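Local coordinates for glycoside hydrolase family protein (Novosphingobium sp. PP1Y, PDB 6Q2F), which probably hydrolyses terminal alpha-L-rhamnose from rhamnosylated glycosides, as an alpha-L-rhamnosidase, at residues A[277-282]-A[365-370]. Residues are numbered along the deposited sequence; the frame is centred on the assembly and turned at random.
Sequences FVPNVR and PIMVGQ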
loop_
_atom_site.group_PDB
_atom_site.type_symbol
_atom_site.label_atom_id
_atom_site.label_comp_id
_atom_site.label_asym_id
_atom_site.label_seq_id
_atom_site.Cartn_x
_atom_site.Cartn_y
_atom_site.Cartn_z
ATOM N N PHE A 277 -26.881 -14.462 7.849
ATOM C CA PHE A 277 -26.306 -13.181 8.237
ATOM C C PHE A 277 -26.335 -13.029 9.750
ATOM O O PHE A 277 -27.377 -13.215 10.389
ATOM C CB PHE A 277 -27.021 -11.995 7.587
ATOM C CG PHE A 277 -26.396 -10.672 7.929
ATOM C CD1 PHE A 277 -25.092 -10.386 7.546
ATOM C CD2 PHE A 277 -27.102 -9.718 8.643
ATOM C CE1 PHE A 277 -24.507 -9.165 7.866
ATOM C CE2 PHE A 277 -26.527 -8.499 8.969
ATOM C CZ PHE A 277 -25.229 -8.219 8.578
ATOM N N VAL A 278 -25.177 -12.692 10.306
ATOM C CA VAL A 278 -24.984 -12.361 11.709
ATOM C C VAL A 278 -24.626 -10.879 11.774
ATOM O O VAL A 278 -23.537 -10.490 11.326
ATOM C CB VAL A 278 -23.887 -13.226 12.342
ATOM C CG1 VAL A 278 -23.652 -12.816 13.803
ATOM C CG2 VAL A 278 -24.244 -14.696 12.225
ATOM N N PRO A 279 -25.506 -10.019 12.286
ATOM C CA PRO A 279 -25.180 -8.590 12.364
ATOM C C PRO A 279 -23.909 -8.359 13.163
ATOM O O PRO A 279 -23.525 -9.173 14.005
ATOM C CB PRO A 279 -26.400 -7.988 13.067
ATOM C CG PRO A 279 -27.507 -8.932 12.748
ATOM C CD PRO A 279 -26.890 -10.301 12.692
ATOM N N ASN A 280 -23.244 -7.241 12.865
ATOM C CA ASN A 280 -22.048 -6.791 13.575
ATOM C C ASN A 280 -21.059 -7.915 13.883
ATOM O O ASN A 280 -20.871 -8.271 15.048
ATOM C CB ASN A 280 -22.446 -6.098 14.882
ATOM C CG ASN A 280 -23.672 -5.214 14.725
ATOM O OD1 ASN A 280 -24.658 -5.379 15.440
ATOM N ND2 ASN A 280 -23.616 -4.268 13.790
ATOM N N VAL A 281 -20.441 -8.505 12.854
ATOM C CA VAL A 281 -19.345 -9.441 13.087
ATOM C C VAL A 281 -18.000 -8.739 13.165
ATOM O O VAL A 281 -16.970 -9.419 13.259
ATOM C CB VAL A 281 -19.254 -10.534 11.998
ATOM C CG1 VAL A 281 -20.560 -11.301 11.875
ATOM C CG2 VAL A 281 -18.867 -9.919 10.671
ATOM N N ARG A 282 -17.974 -7.407 13.118
ATOM C CA ARG A 282 -16.740 -6.615 13.157
ATOM C C ARG A 282 -15.723 -7.086 14.206
ATOM O O ARG A 282 -14.864 -6.323 14.653
ATOM C CB ARG A 282 -17.080 -5.148 13.417
ATOM N N PRO A 365 -24.614 -10.638 23.209
ATOM C CA PRO A 365 -25.839 -11.099 22.577
ATOM C C PRO A 365 -25.553 -11.537 21.173
ATOM O O PRO A 365 -25.338 -10.682 20.330
ATOM C CB PRO A 365 -26.681 -9.833 22.519
ATOM C CG PRO A 365 -25.710 -8.707 22.522
ATOM C CD PRO A 365 -24.347 -9.232 22.880
ATOM N N ILE A 366 -25.554 -12.828 20.910
ATOM C CA ILE A 366 -25.281 -13.296 19.574
ATOM C C ILE A 366 -26.571 -13.470 18.797
ATOM O O ILE A 366 -27.258 -14.444 18.942
ATOM C CB ILE A 366 -24.557 -14.626 19.664
ATOM C CG1 ILE A 366 -23.302 -14.486 20.472
ATOM C CG2 ILE A 366 -24.222 -15.100 18.288
ATOM C CD1 ILE A 366 -22.359 -13.474 19.887
HETATM N N MSE A 367 -26.897 -12.497 17.975
HETATM C CA MSE A 367 -28.097 -12.562 17.210
HETATM C C MSE A 367 -27.782 -13.046 15.839
HETATM O O MSE A 367 -26.759 -12.651 15.295
HETATM C CB MSE A 367 -28.658 -11.146 17.262
HETATM C CG MSE A 367 -29.277 -10.635 15.975
HETATM SE SE MSE A 367 -31.194 -10.353 16.163
HETATM C CE MSE A 367 -31.132 -8.409 16.324
ATOM N N VAL A 368 -28.637 -13.891 15.285
ATOM C CA VAL A 368 -28.504 -14.394 13.947
ATOM C C VAL A 368 -29.668 -13.742 13.244
ATOM O O VAL A 368 -30.789 -14.055 13.507
ATOM C CB VAL A 368 -28.612 -15.889 13.879
ATOM C CG1 VAL A 368 -28.793 -16.343 12.455
ATOM C CG2 VAL A 368 -27.377 -16.505 14.465
ATOM N N GLY A 369 -29.388 -12.804 12.359
ATOM C CA GLY A 369 -30.436 -12.061 11.690
ATOM C C GLY A 369 -31.151 -12.834 10.596
ATOM O O GLY A 369 -32.365 -12.708 10.442
ATOM N N GLN A 370 -30.414 -13.632 9.831
ATOM C CA GLN A 370 -30.988 -14.422 8.756
ATOM C C GLN A 370 -30.348 -15.799 8.744
ATOM O O GLN A 370 -29.129 -15.929 8.893
ATOM C CB GLN A 370 -30.780 -13.752 7.391
ATOM C CG GLN A 370 -31.398 -14.515 6.223
ATOM C CD GLN A 370 -31.045 -13.901 4.879
ATOM O OE1 GLN A 370 -30.061 -13.186 4.762
ATOM N NE2 GLN A 370 -31.855 -14.172 3.864
#
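Both backbone polar atoms of F277 find partners in 365-370. F277 N donates to Q370 O over 2.9 Å and nearly straight (162°), though the donor is tilted from the carbonyl plane. F277 O takes two N-H groups: that of Q370 lies in the carbonyl plane on a lone pair, N to O 3.1 Å, whereas that of G369 is bent to 126° and weak despite an N-to-O distance of 2.8 Å. Two residues, G369 and Q370, are thus set against the single residue F277, which makes a classic beta bulge in strand 366-374. The pairing closes the end of strand 268-277 in a four-stranded antiparallel sheet; this and the six-stranded sheet repeat the strand orders of the C-terminal galactose-binding-like region, consistent with a similar beta-sandwich. On the other edge of strand 366-374, V368 bonds through its backbone to V249 of strand 249-251. Beyond the bulge the backbone bonds across the contact give out. P279, whose ring nitrogen carries no hydrogen, brings CD to 3.5 Å from M367 O, and V278 CG1 comes equally near that oxygen. P279 also crosses the selenomethionine M367 at about a right angle, CG to CG 4.1 Å. V278 CG2 packs loosely on V368 CG2. The F277 ring, with CG anti to the backbone N (chi1 -177°), leads away from 365-370, with P279 N over one face, toward the rim. The extended Q370 side chain is hydrogen-bonded through NE2 to E372 OE1.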